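Local coordinates for protein aspartate aminotransferase, cytoplasmic (Schizosaccharomyces pombe 972h-, PDB 6JPK) that catalyses the pyridoxal 5'-phosphate-dependent transfer of the amino group between L-aspartate and 2-oxoglutarate, giving oxaloacetate and L-glutamate, at residues A[204-209]-A[238-243]; A[22-25]-A[31-34]; A[77-82]-A[251-256]. The protein carries 1 engineered substitution. All coordinates share one frame; numbering follows the deposited sequence.

Contact 1 of 3, residues A[204-209]-A[238-243]; sequences SIFESL and NEFVKY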
ATOM      1  N   SER A 204      10.409  31.858  14.362  1.00 11.28           N
ATOM      2  CA  SER A 204       9.365  32.833  14.059  1.00 10.41           C
ATOM      3  C   SER A 204       8.169  32.176  13.367  1.00 10.15           C
ATOM      4  O   SER A 204       7.017  32.544  13.625  1.00 10.33           O
ATOM      5  CB  SER A 204       9.965  33.947  13.205  1.00 14.33           C
ATOM      6  OG  SER A 204       8.960  34.747  12.615  1.00 22.69           O
ATOM      7  N   ILE A 205       8.419  31.198  12.492  1.00  9.74           N
ATOM      8  CA  ILE A 205       7.324  30.453  11.870  1.00 10.77           C
ATOM      9  C   ILE A 205       6.498  29.724  12.932  1.00 15.65           C
ATOM     10  O   ILE A 205       5.260  29.762  12.916  1.00  9.62           O
ATOM     11  CB  ILE A 205       7.871  29.478  10.811  1.00  9.09           C
ATOM     12  CG1 ILE A 205       8.344  30.232   9.570  1.00 12.80           C
ATOM     13  CG2 ILE A 205       6.811  28.450  10.415  1.00  8.84           C
ATOM     14  CD1 ILE A 205       9.203  29.369   8.647  1.00 10.97           C
ATOM     15  N   PHE A 206       7.170  29.048  13.869  1.00  9.53           N
ATOM     16  CA  PHE A 206       6.450  28.330  14.922  1.00  9.61           C
ATOM     17  C   PHE A 206       5.626  29.282  15.776  1.00 10.04           C
ATOM     18  O   PHE A 206       4.477  28.981  16.124  1.00 10.12           O
ATOM     19  CB  PHE A 206       7.428  27.548  15.807  1.00  9.58           C
ATOM     20  CG  PHE A 206       8.099  26.399  15.108  1.00 11.85           C
ATOM     21  CD1 PHE A 206       7.470  25.747  14.059  1.00 14.33           C
ATOM     22  CD2 PHE A 206       9.366  25.977  15.501  1.00 11.63           C
ATOM     23  CE1 PHE A 206       8.085  24.683  13.420  1.00 17.23           C
ATOM     24  CE2 PHE A 206       9.989  24.911  14.865  1.00 16.48           C
ATOM     25  CZ  PHE A 206       9.348  24.264  13.823  1.00 16.33           C
ATOM     26  N   GLU A 207       6.193  30.443  16.115  1.00 11.27           N
ATOM     27  CA  GLU A 207       5.472  31.418  16.931  1.00 16.53           C
ATOM     28  C   GLU A 207       4.153  31.826  16.280  1.00 12.94           C
ATOM     29  O   GLU A 207       3.111  31.896  16.943  1.00 11.65           O
ATOM     30  CB  GLU A 207       6.348  32.653  17.174  1.00 23.77           C
ATOM     31  CG  GLU A 207       5.661  33.740  17.996  1.00 37.10           C
ATOM     32  CD  GLU A 207       5.700  35.115  17.328  1.00 53.34           C
ATOM     33  OE1 GLU A 207       6.770  35.489  16.788  1.00 56.69           O
ATOM     34  OE2 GLU A 207       4.656  35.819  17.341  1.00 59.06           O
ATOM     35  N   SER A 208       4.178  32.121  14.981  1.00 10.68           N
ATOM     36  CA  SER A 208       2.956  32.564  14.320  1.00 11.33           C
ATOM     37  C   SER A 208       1.973  31.411  14.121  1.00 11.90           C
ATOM     38  O   SER A 208       0.756  31.612  14.222  1.00 10.76           O
ATOM     39  CB  SER A 208       3.294  33.229  12.990  1.00 15.21           C
ATOM     40  OG  SER A 208       3.948  34.468  13.208  1.00 18.61           O
ATOM     41  N   LEU A 209       2.479  30.197  13.839  1.00 10.12           N
ATOM     42  CA  LEU A 209       1.596  29.035  13.751  1.00  9.93           C
ATOM     43  C   LEU A 209       0.843  28.808  15.059  1.00 10.53           C
ATOM     44  O   LEU A 209      -0.353  28.502  15.046  1.00 10.31           O
ATOM     45  CB  LEU A 209       2.393  27.776  13.380  1.00  9.49           C
ATOM     46  CG  LEU A 209       2.929  27.611  11.954  1.00  9.15           C
ATOM     47  CD1 LEU A 209       4.021  26.533  11.930  1.00  8.83           C
ATOM     48  CD2 LEU A 209       1.812  27.241  10.985  1.00  9.02           C
ATOM     49  N   ASN A 238      11.831  18.403  16.482  1.00  8.38           N
ATOM     50  CA  ASN A 238      12.093  18.370  17.911  1.00  8.70           C
ATOM     51  C   ASN A 238      11.955  19.747  18.535  1.00  8.98           C
ATOM     52  O   ASN A 238      11.622  19.859  19.722  1.00  9.58           O
ATOM     53  CB  ASN A 238      13.473  17.766  18.161  1.00  8.78           C
ATOM     54  CG  ASN A 238      13.462  16.255  17.973  1.00 11.78           C
ATOM     55  OD1 ASN A 238      12.986  15.514  18.835  1.00 11.42           O
ATOM     56  ND2 ASN A 238      13.933  15.799  16.832  1.00  8.39           N
ATOM     57  N   GLU A 239      12.191  20.800  17.761  1.00  8.94           N
ATOM     58  CA  GLU A 239      11.938  22.135  18.294  1.00 11.03           C
ATOM     59  C   GLU A 239      10.450  22.343  18.536  1.00 12.35           C
ATOM     60  O   GLU A 239      10.051  22.916  19.561  1.00 11.56           O
ATOM     61  CB  GLU A 239      12.486  23.198  17.344  1.00  9.18           C
ATOM     62  CG  GLU A 239      12.659  24.567  17.995  1.00 22.60           C
ATOM     63  CD  GLU A 239      13.749  24.586  19.081  1.00 26.86           C
ATOM     64  OE1 GLU A 239      14.583  23.640  19.166  1.00 28.49           O
ATOM     65  OE2 GLU A 239      13.771  25.562  19.854  1.00 28.06           O
ATOM     66  N   PHE A 240       9.611  21.853  17.616  1.00  8.97           N
ATOM     67  CA  PHE A 240       8.174  22.036  17.758  1.00  9.02           C
ATOM     68  C   PHE A 240       7.635  21.306  18.980  1.00  9.21           C
ATOM     69  O   PHE A 240       6.658  21.764  19.586  1.00  9.45           O
ATOM     70  CB  PHE A 240       7.450  21.587  16.483  1.00  8.69           C
ATOM     71  CG  PHE A 240       6.006  22.007  16.434  1.00 13.30           C
ATOM     72  CD1 PHE A 240       5.665  23.320  16.160  1.00 14.61           C
ATOM     73  CD2 PHE A 240       4.992  21.095  16.675  1.00 12.26           C
ATOM     74  CE1 PHE A 240       4.336  23.724  16.127  1.00 15.53           C
ATOM     75  CE2 PHE A 240       3.653  21.489  16.644  1.00 15.40           C
ATOM     76  CZ  PHE A 240       3.324  22.803  16.371  1.00 15.24           C
ATOM     77  N   VAL A 241       8.274  20.201  19.382  1.00 10.27           N
ATOM     78  CA  VAL A 241       7.827  19.456  20.563  1.00 10.15           C
ATOM     79  C   VAL A 241       7.780  20.351  21.796  1.00 11.02           C
ATOM     80  O   VAL A 241       6.907  20.188  22.661  1.00 12.66           O
ATOM     81  CB  VAL A 241       8.731  18.229  20.808  1.00 10.24           C
ATOM     82  CG1 VAL A 241       8.354  17.541  22.139  1.00 10.42           C
ATOM     83  CG2 VAL A 241       8.626  17.239  19.651  1.00  8.89           C
ATOM     84  N   LYS A 242       8.702  21.314  21.892  1.00 10.75           N
ATOM     85  CA  LYS A 242       8.775  22.208  23.044  1.00 12.54           C
ATOM     86  C   LYS A 242       7.486  22.985  23.278  1.00 19.51           C
ATOM     87  O   LYS A 242       7.254  23.448  24.398  1.00 21.91           O
ATOM     88  CB  LYS A 242       9.914  23.212  22.860  1.00 16.45           C
ATOM     89  CG  LYS A 242      11.273  22.572  22.632  1.00 21.51           C
ATOM     90  CD  LYS A 242      12.342  23.646  22.437  1.00 25.68           C
ATOM     91  CE  LYS A 242      13.736  23.038  22.389  1.00 28.32           C
ATOM     92  NZ  LYS A 242      14.766  24.090  22.142  1.00 29.62           N
ATOM     93  N   TYR A 243       6.657  23.163  22.254  1.00 19.22           N
ATOM     94  CA  TYR A 243       5.464  23.990  22.384  1.00 19.04           C
ATOM     95  C   TYR A 243       4.253  23.232  22.923  1.00 20.15           C
ATOM     96  O   TYR A 243       3.226  23.860  23.180  1.00 26.26           O
ATOM     97  CB  TYR A 243       5.123  24.628  21.035  1.00 15.34           C
ATOM     98  CG  TYR A 243       6.241  25.470  20.470  1.00 20.98           C
ATOM     99  CD1 TYR A 243       6.978  25.037  19.382  1.00 21.36           C
ATOM    100  CD2 TYR A 243       6.570  26.697  21.033  1.00 27.19           C
ATOM    101  CE1 TYR A 243       8.012  25.795  18.869  1.00 21.18           C
ATOM    102  CE2 TYR A 243       7.592  27.477  20.505  1.00 28.79           C
ATOM    103  CZ  TYR A 243       8.318  27.006  19.430  1.00 25.97           C
ATOM    104  OH  TYR A 243       9.349  27.750  18.907  1.00 26.99           O
TER

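Contact 2 of 3, residues A[22-25]-A[31-34]; sequences AQYH and KKVN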
ATOM      1  N   ALA A  22       9.945  10.008 -21.402  1.00 25.78           N
ATOM      2  CA  ALA A  22       9.791   9.577 -22.788  1.00 26.85           C
ATOM      3  C   ALA A  22      10.710  10.359 -23.714  1.00 24.85           C
ATOM      4  O   ALA A  22      11.329   9.788 -24.619  1.00 23.23           O
ATOM      5  CB  ALA A  22       8.340   9.733 -23.243  1.00 28.55           C
ATOM      6  N   GLN A  23      10.809  11.671 -23.511  1.00 22.51           N
ATOM      7  CA  GLN A  23      11.632  12.478 -24.405  1.00 24.94           C
ATOM      8  C   GLN A  23      13.115  12.209 -24.183  1.00 16.47           C
ATOM      9  O   GLN A  23      13.887  12.147 -25.144  1.00 11.91           O
ATOM     10  CB  GLN A  23      11.321  13.958 -24.212  1.00 31.82           C
ATOM     11  CG  GLN A  23       9.864  14.304 -24.397  1.00 39.28           C
ATOM     12  CD  GLN A  23       9.571  15.746 -24.042  1.00 45.01           C
ATOM     13  OE1 GLN A  23       9.091  16.045 -22.944  1.00 45.17           O
ATOM     14  NE2 GLN A  23       9.869  16.653 -24.968  1.00 46.66           N
ATOM     15  N   TYR A  24      13.533  12.065 -22.923  1.00 13.99           N
ATOM     16  CA  TYR A  24      14.905  11.656 -22.643  1.00 13.65           C
ATOM     17  C   TYR A  24      15.250  10.370 -23.389  1.00 16.03           C
ATOM     18  O   TYR A  24      16.307  10.265 -24.027  1.00 14.27           O
ATOM     19  CB  TYR A  24      15.102  11.475 -21.130  1.00 11.81           C
ATOM     20  CG  TYR A  24      16.428  10.845 -20.783  1.00 16.49           C
ATOM     21  CD1 TYR A  24      17.588  11.612 -20.735  1.00 17.98           C
ATOM     22  CD2 TYR A  24      16.534   9.478 -20.536  1.00 17.55           C
ATOM     23  CE1 TYR A  24      18.825  11.033 -20.438  1.00 19.23           C
ATOM     24  CE2 TYR A  24      17.763   8.892 -20.235  1.00 17.00           C
ATOM     25  CZ  TYR A  24      18.902   9.676 -20.190  1.00 19.29           C
ATOM     26  OH  TYR A  24      20.121   9.113 -19.892  1.00 24.04           O
ATOM     27  N   HIS A  25      14.354   9.376 -23.333  1.00 19.16           N
ATOM     28  CA  HIS A  25      14.691   8.062 -23.871  1.00 23.85           C
ATOM     29  C   HIS A  25      14.755   8.064 -25.392  1.00 23.23           C
ATOM     30  O   HIS A  25      15.518   7.281 -25.970  1.00 23.02           O
ATOM     31  CB  HIS A  25      13.705   7.014 -23.358  1.00 28.74           C
ATOM     32  CG  HIS A  25      13.888   6.699 -21.907  1.00 35.66           C
ATOM     33  ND1 HIS A  25      15.083   6.243 -21.394  1.00 38.75           N
ATOM     34  CD2 HIS A  25      13.043   6.803 -20.855  1.00 36.89           C
ATOM     35  CE1 HIS A  25      14.964   6.068 -20.090  1.00 37.17           C
ATOM     36  NE2 HIS A  25      13.737   6.400 -19.739  1.00 37.33           N
ATOM     37  N   LYS A  31      25.538  12.475 -25.267  1.00 12.87           N
ATOM     38  CA  LYS A  31      25.788  13.356 -24.131  1.00 12.17           C
ATOM     39  C   LYS A  31      24.533  13.674 -23.323  1.00 14.64           C
ATOM     40  O   LYS A  31      24.591  14.518 -22.417  1.00 14.74           O
ATOM     41  CB  LYS A  31      26.444  14.653 -24.610  1.00 16.83           C
ATOM     42  CG  LYS A  31      27.720  14.408 -25.430  1.00 18.59           C
ATOM     43  CD  LYS A  31      28.723  15.560 -25.312  1.00 25.00           C
ATOM     44  CE  LYS A  31      30.124  15.193 -25.881  1.00 30.25           C
ATOM     45  NZ  LYS A  31      30.950  14.124 -25.149  1.00 24.16           N
ATOM     46  N   LYS A  32      23.413  13.011 -23.598  1.00 13.47           N
ATOM     47  CA  LYS A  32      22.181  13.364 -22.905  1.00 12.08           C
ATOM     48  C   LYS A  32      22.277  13.039 -21.416  1.00 10.51           C
ATOM     49  O   LYS A  32      22.990  12.124 -21.001  1.00 10.61           O
ATOM     50  CB  LYS A  32      20.984  12.650 -23.529  1.00 12.42           C
ATOM     51  CG  LYS A  32      21.012  11.123 -23.441  1.00 14.17           C
ATOM     52  CD  LYS A  32      19.750  10.557 -24.103  1.00 13.48           C
ATOM     53  CE  LYS A  32      19.520   9.081 -23.788  1.00 14.13           C
ATOM     54  NZ  LYS A  32      18.360   8.579 -24.581  1.00 14.98           N
ATOM     55  N   VAL A  33      21.563  13.822 -20.604  1.00 10.14           N
ATOM     56  CA  VAL A  33      21.536  13.656 -19.152  1.00 12.50           C
ATOM     57  C   VAL A  33      20.087  13.763 -18.690  1.00 15.47           C
ATOM     58  O   VAL A  33      19.373  14.691 -19.087  1.00  9.34           O
ATOM     59  CB  VAL A  33      22.402  14.710 -18.426  1.00  9.85           C
ATOM     60  CG1 VAL A  33      22.427  14.459 -16.897  1.00 11.88           C
ATOM     61  CG2 VAL A  33      23.824  14.744 -18.998  1.00 10.33           C
ATOM     62  N   ASN A  34      19.650  12.817 -17.856  1.00  9.12           N
ATOM     63  CA  ASN A  34      18.326  12.894 -17.233  1.00 12.93           C
ATOM     64  C   ASN A  34      18.498  13.548 -15.870  1.00 11.58           C
ATOM     65  O   ASN A  34      18.999  12.931 -14.927  1.00 11.06           O
ATOM     66  CB  ASN A  34      17.678  11.519 -17.103  1.00 15.66           C
ATOM     67  CG  ASN A  34      16.227  11.605 -16.636  1.00 17.23           C
ATOM     68  OD1 ASN A  34      15.788  12.636 -16.130  1.00 15.46           O
ATOM     69  ND2 ASN A  34      15.482  10.525 -16.812  1.00 19.24           N
TER
HETATM   70  O   HOH W   1      23.018  10.061 -19.097  1.00 19.16           O

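Contact 3 of 3, residues A[77-82]-A[251-256]; sequences PRFTKA and QSFAKN. With PO4 (phosphate ion), chain C.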
ATOM      1  N   PRO A  77       5.941  -4.029  15.050  1.00 10.85           N
ATOM      2  CA  PRO A  77       6.133  -3.141  16.214  1.00 11.74           C
ATOM      3  C   PRO A  77       7.559  -2.658  16.401  1.00 12.43           C
ATOM      4  O   PRO A  77       7.764  -1.492  16.763  1.00 11.62           O
ATOM      5  CB  PRO A  77       5.664  -4.009  17.392  1.00 15.05           C
ATOM      6  CG  PRO A  77       4.673  -4.958  16.771  1.00 14.84           C
ATOM      7  CD  PRO A  77       5.242  -5.276  15.407  1.00 11.47           C
ATOM      8  N   ARG A  78       8.565  -3.502  16.160  1.00 10.26           N
ATOM      9  CA  ARG A  78       9.923  -3.011  16.349  1.00 13.64           C
ATOM     10  C   ARG A  78      10.325  -2.033  15.254  1.00 13.37           C
ATOM     11  O   ARG A  78      11.291  -1.283  15.439  1.00 12.74           O
ATOM     12  CB  ARG A  78      10.920  -4.169  16.422  1.00 16.95           C
ATOM     13  CG  ARG A  78      10.762  -5.204  15.346  1.00 21.43           C
ATOM     14  CD  ARG A  78      11.237  -6.579  15.853  1.00 29.14           C
ATOM     15  NE  ARG A  78      11.003  -7.624  14.857  1.00 28.14           N
ATOM     16  CZ  ARG A  78      11.751  -7.768  13.771  1.00 26.86           C
ATOM     17  NH1 ARG A  78      12.772  -6.934  13.572  1.00 21.28           N
ATOM     18  NH2 ARG A  78      11.485  -8.735  12.893  1.00 27.28           N
ATOM     19  N   PHE A  79       9.614  -2.029  14.121  1.00  8.42           N
ATOM     20  CA  PHE A  79       9.821  -0.962  13.149  1.00  7.92           C
ATOM     21  C   PHE A  79       9.139   0.332  13.584  1.00  9.48           C
ATOM     22  O   PHE A  79       9.778   1.389  13.613  1.00  8.47           O
ATOM     23  CB  PHE A  79       9.319  -1.368  11.763  1.00  7.60           C
ATOM     24  CG  PHE A  79       9.227  -0.202  10.796  1.00  9.51           C
ATOM     25  CD1 PHE A  79      10.375   0.336  10.223  1.00  7.29           C
ATOM     26  CD2 PHE A  79       7.993   0.368  10.484  1.00  7.17           C
ATOM     27  CE1 PHE A  79      10.293   1.413   9.344  1.00  7.08           C
ATOM     28  CE2 PHE A  79       7.898   1.445   9.593  1.00  6.97           C
ATOM     29  CZ  PHE A  79       9.047   1.966   9.029  1.00  6.92           C
ATOM     30  N   THR A  80       7.836   0.286  13.901  1.00  9.16           N
ATOM     31  CA  THR A  80       7.148   1.539  14.209  1.00 10.53           C
ATOM     32  C   THR A  80       7.766   2.206  15.430  1.00  9.55           C
ATOM     33  O   THR A  80       7.888   3.437  15.476  1.00  7.72           O
ATOM     34  CB  THR A  80       5.645   1.325  14.426  1.00  9.77           C
ATOM     35  OG1 THR A  80       5.440   0.436  15.529  1.00 10.49           O
ATOM     36  CG2 THR A  80       4.957   0.770  13.157  1.00  8.15           C
ATOM     37  N   LYS A  81       8.187   1.415  16.422  1.00  8.05           N
ATOM     38  CA  LYS A  81       8.815   2.029  17.589  1.00 10.85           C
ATOM     39  C   LYS A  81      10.153   2.664  17.220  1.00 12.24           C
ATOM     40  O   LYS A  81      10.432   3.805  17.600  1.00 11.34           O
ATOM     41  CB  LYS A  81       8.996   1.005  18.711  1.00 15.51           C
ATOM     42  CG  LYS A  81       9.515   1.623  20.026  1.00 23.22           C
ATOM     43  CD  LYS A  81       9.772   0.553  21.079  1.00 29.79           C
ATOM     44  CE  LYS A  81      10.307   1.146  22.379  1.00 33.78           C
ATOM     45  NZ  LYS A  81      10.817   0.071  23.286  1.00 34.14           N
ATOM     46  N   ALA A  82      10.998   1.936  16.476  1.00 10.41           N
ATOM     47  CA  ALA A  82      12.310   2.461  16.090  1.00  9.91           C
ATOM     48  C   ALA A  82      12.193   3.661  15.152  1.00 10.02           C
ATOM     49  O   ALA A  82      13.014   4.587  15.214  1.00  8.94           O
ATOM     50  CB  ALA A  82      13.137   1.362  15.423  1.00  8.24           C
ATOM     51  N   GLN A 251       6.591  10.117   7.581  1.00  6.42           N
ATOM     52  CA  GLN A 251       8.003   9.761   7.520  1.00  9.35           C
ATOM     53  C   GLN A 251       8.218   8.728   6.431  1.00 11.12           C
ATOM     54  O   GLN A 251       7.464   7.756   6.339  1.00  9.46           O
ATOM     55  CB  GLN A 251       8.467   9.215   8.871  1.00  6.58           C
ATOM     56  CG  GLN A 251       9.862   8.628   8.932  1.00  6.75           C
ATOM     57  CD  GLN A 251      10.112   7.975  10.294  1.00  8.76           C
ATOM     58  OE1 GLN A 251       9.186   7.418  10.891  1.00  9.31           O
ATOM     59  NE2 GLN A 251      11.338   8.077  10.805  1.00  6.99           N
ATOM     60  N   SER A 252       9.234   8.943   5.602  1.00  6.31           N
ATOM     61  CA  SER A 252       9.594   8.014   4.544  1.00  6.27           C
ATOM     62  C   SER A 252      11.029   7.545   4.738  1.00  9.04           C
ATOM     63  O   SER A 252      11.907   8.338   5.096  1.00  6.96           O
ATOM     64  CB  SER A 252       9.451   8.670   3.153  1.00  6.27           C
ATOM     65  OG  SER A 252       9.983   7.845   2.135  1.00  6.18           O
ATOM     66  N   PHE A 253      11.264   6.257   4.483  1.00  6.43           N
ATOM     67  CA  PHE A 253      12.613   5.716   4.415  1.00  6.58           C
ATOM     68  C   PHE A 253      13.036   5.440   2.978  1.00  6.57           C
ATOM     69  O   PHE A 253      14.047   4.766   2.754  1.00  6.72           O
ATOM     70  CB  PHE A 253      12.730   4.444   5.265  1.00  6.71           C
ATOM     71  CG  PHE A 253      12.588   4.703   6.738  1.00 10.32           C
ATOM     72  CD1 PHE A 253      11.334   4.734   7.332  1.00 11.22           C
ATOM     73  CD2 PHE A 253      13.701   4.943   7.520  1.00  7.87           C
ATOM     74  CE1 PHE A 253      11.192   4.984   8.691  1.00 12.98           C
ATOM     75  CE2 PHE A 253      13.565   5.196   8.871  1.00  8.63           C
ATOM     76  CZ  PHE A 253      12.308   5.221   9.455  1.00 10.70           C
ATOM     77  N   ALA A 254      12.276   5.958   2.007  1.00  8.38           N
ATOM     78  CA  ALA A 254      12.558   5.689   0.601  1.00  9.12           C
ATOM     79  C   ALA A 254      13.955   6.163   0.218  1.00 10.65           C
ATOM     80  O   ALA A 254      14.716   5.432  -0.426  1.00  8.03           O
ATOM     81  CB  ALA A 254      11.501   6.364  -0.279  1.00  6.30           C
ATOM     82  N   LYS A 255      14.303   7.398   0.584  1.00  6.57           N
ATOM     83  CA  LYS A 255      15.602   7.941   0.203  1.00  8.10           C
ATOM     84  C   LYS A 255      16.691   7.667   1.245  1.00  7.22           C
ATOM     85  O   LYS A 255      17.813   7.314   0.875  1.00  7.10           O
ATOM     86  CB  LYS A 255      15.486   9.448  -0.057  1.00 14.02           C
ATOM     87  CG  LYS A 255      14.207   9.872  -0.838  1.00 21.29           C
ATOM     88  CD  LYS A 255      14.411   9.948  -2.326  1.00 25.97           C
ATOM     89  CE  LYS A 255      13.321  10.780  -3.035  1.00 27.64           C
ATOM     90  NZ  LYS A 255      11.954  10.163  -3.116  1.00 25.77           N
ATOM     91  N   ASN A 256      16.408   7.818   2.550  1.00  7.07           N
ATOM     92  CA  ASN A 256      17.520   7.686   3.495  1.00  7.10           C
ATOM     93  C   ASN A 256      17.974   6.237   3.674  1.00  7.26           C
ATOM     94  O   ASN A 256      19.122   6.004   4.078  1.00  7.50           O
ATOM     95  CB  ASN A 256      17.197   8.350   4.843  1.00  7.09           C
ATOM     96  CG  ASN A 256      16.027   7.724   5.569  1.00 11.45           C
ATOM     97  OD1 ASN A 256      15.455   6.725   5.135  1.00  7.87           O
ATOM     98  ND2 ASN A 256      15.672   8.318   6.713  1.00  7.94           N
TER
HETATM   99  P   PO4 C 501       7.487   7.996  -0.938  1.00 14.97           P
HETATM  100  O1  PO4 C 501       5.999   7.749  -1.080  1.00 11.88           O
HETATM  101  O2  PO4 C 501       7.989   7.587   0.428  1.00 14.75           O
HETATM  102  O3  PO4 C 501       8.190   7.202  -2.020  1.00 12.88           O
HETATM  103  O4  PO4 C 501       7.833   9.454  -1.120  1.00 18.43           O

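Contact 1 of 3, residues A[204-209]-A[238-243]
One phenylalanine, Phe206, carries nearly the whole of this contact, its ring reaching from helix 199-211 to meet three residues of 238-243, with no hydrogen bond between the two segments. Phe240 turns its edge to the face of Phe206 in a T-shaped pair, ring centroids 5.4 Å apart and planes at 61°. Its CD1 stands 3.7 Å from CD1 of Phe206, over the rim of that ring and not its centre. With its CG anti to the backbone N (chi1 -168°), Phe240 brings this edge over one face of Phe206 and also packs on Val216 and on Phe247. Tyr243 comes across at about a right angle, and its CE1 touches CB of Phe206 at 3.6 Å. The three rings form an aromatic cluster between two helices on the large, PLP-binding domain of the aminotransferase fold, and Phe206 and Phe240 extend it to strand 215-220 of the central sheet through Phe218 and Val216. Phenylalanine fits the buried gap between helix and sheet because its flat apolar ring offers a face to Phe240 and leaves no polar atom to satisfy. Glu239 adds only its aliphatic part, CB lying 3.9 Å from CE2 of Phe206. Its chain bends at chi2 (67°), which carries the carboxylate away to a salt bridge: Lys242 NZ meets Glu239 OE2 at 2.9 Å, from the syn side but well out of the carboxylate plane.

Contact 2 of 3, residues A[22-25]-A[31-34]
The ring of Tyr24 lies between Lys32 and Asn34, which cover its two opposite faces. On one face CB of Asn34 sits over the centre of the ring, 3.6 Å from the centroid, a close CH-pi contact. On the other, CE of Lys32 makes a second CH-pi contact, displaced toward the rim, and the ammonium follows it: NZ of Lys32 is 4.5 Å from the centroid of the Tyr24 ring and 12° off its normal, a cation-pi interaction. The same NZ gives a hydrogen bond of 2.7 Å to the backbone O of Tyr24, arriving 23° out of the carbonyl plane, and another to the backbone O of Asp27, so lysine suits this place by having both a long apolar stem for the ring and a charge for carbonyls near the end of the helix. Its CG stands between the backbone N and the carbonyl carbon (chi1 63°), and from there the extended chain crosses the ring at about a right angle. A tyrosine also offers a hydroxyl at the far end: a water lies 3.2 Å from Tyr24 OH and donates to O of Lys32 at 2.8 Å. The amide of Asn34 is used beyond the ring, OD1 bonding to Ser36 OG and ND2 weakly to Asn21 OD1. The contact thus folds the end of helix 16-26 back on the chain that follows it, at the surface, where Val33, turned away from the helix, packs on Leu376 and strand 33-34 pairs in parallel with strand 376-377.

Contact 3 of 3, residues A[77-82]-A[251-256]
Phe253 meets Phe79 of helix 77-87 midway along a segment that begins near the end of strand 247-252. There Gln251 directs its side chain toward the helix, its NE2 bonding to Ala83 O while OE1 takes the NE2 of His268. Ser252 ends the strand facing the other way. With its hydroxyl anti to the backbone N (chi1 171°), Ser252 OG gives a 2.6 Å hydrogen bond to O2 of a phosphate ion, probably from the crystallisation liquor. Ser252 OG also accepts from Ala254 N at 3.0 Å, with an N-H...O angle of 162°; this second bond closes an ST turn, which holds OG in place, facing the ion. With an alanine here, phosphate O2 would probably lose this donor and the Ala254 N-H the acceptor that closes the turn. Phe253 turns back to the helix: Phe79 directs its edge to the face of Phe253 in an offset edge-to-face pair, centroids 5.5 Å apart and planes at 62°, with CZ of Phe79 3.7 Å from CE1 of Phe253. Two long, flat side chains bridge the 11.3 Å between the CA atoms of Phe79 and Phe253; Phe79 packs further on Ala300 and Ala303 of helix 297-308. Ala254, small enough to lie beside the anion, brings CB to 3.8 Å from phosphate O2. Lys255 follows, probably the lysine that carries pyridoxal phosphate, as in related aminotransferases, here without it; its NZ is weakly bonded to Tyr70 of the second subunit. The ion is also held by Gly108 N, Ser107, Thr109, Arg263 and that Tyr70, a set of donors consistent with a seat for the cofactor phosphate, so the chain turns a polar face to the anion at Ser252 and an apolar one to the helix at Phe253.

Overall arrangement
Contacts 1 and 3 belong to the same part of the fold: helix 235-241 is followed directly in the chain by strand 247-252, so the aromatic cluster of contact 1 precedes the strand that leads to the phosphate. Their centres are about 24 Å apart and their nearest atoms about 10 Å. Contact 3 alone holds the bound phosphate and Lys255. Contact 2 closes earlier in the chain, with its centre about 33 Å from that of contact 3 and about 43 Å from that of contact 1, on the opposite side of the chain's centre from contact 1. Asn34 of contact 2 nevertheless comes within about 7 Å, side chain to side chain, of Arg383, a probable L-aspartate-binding residue.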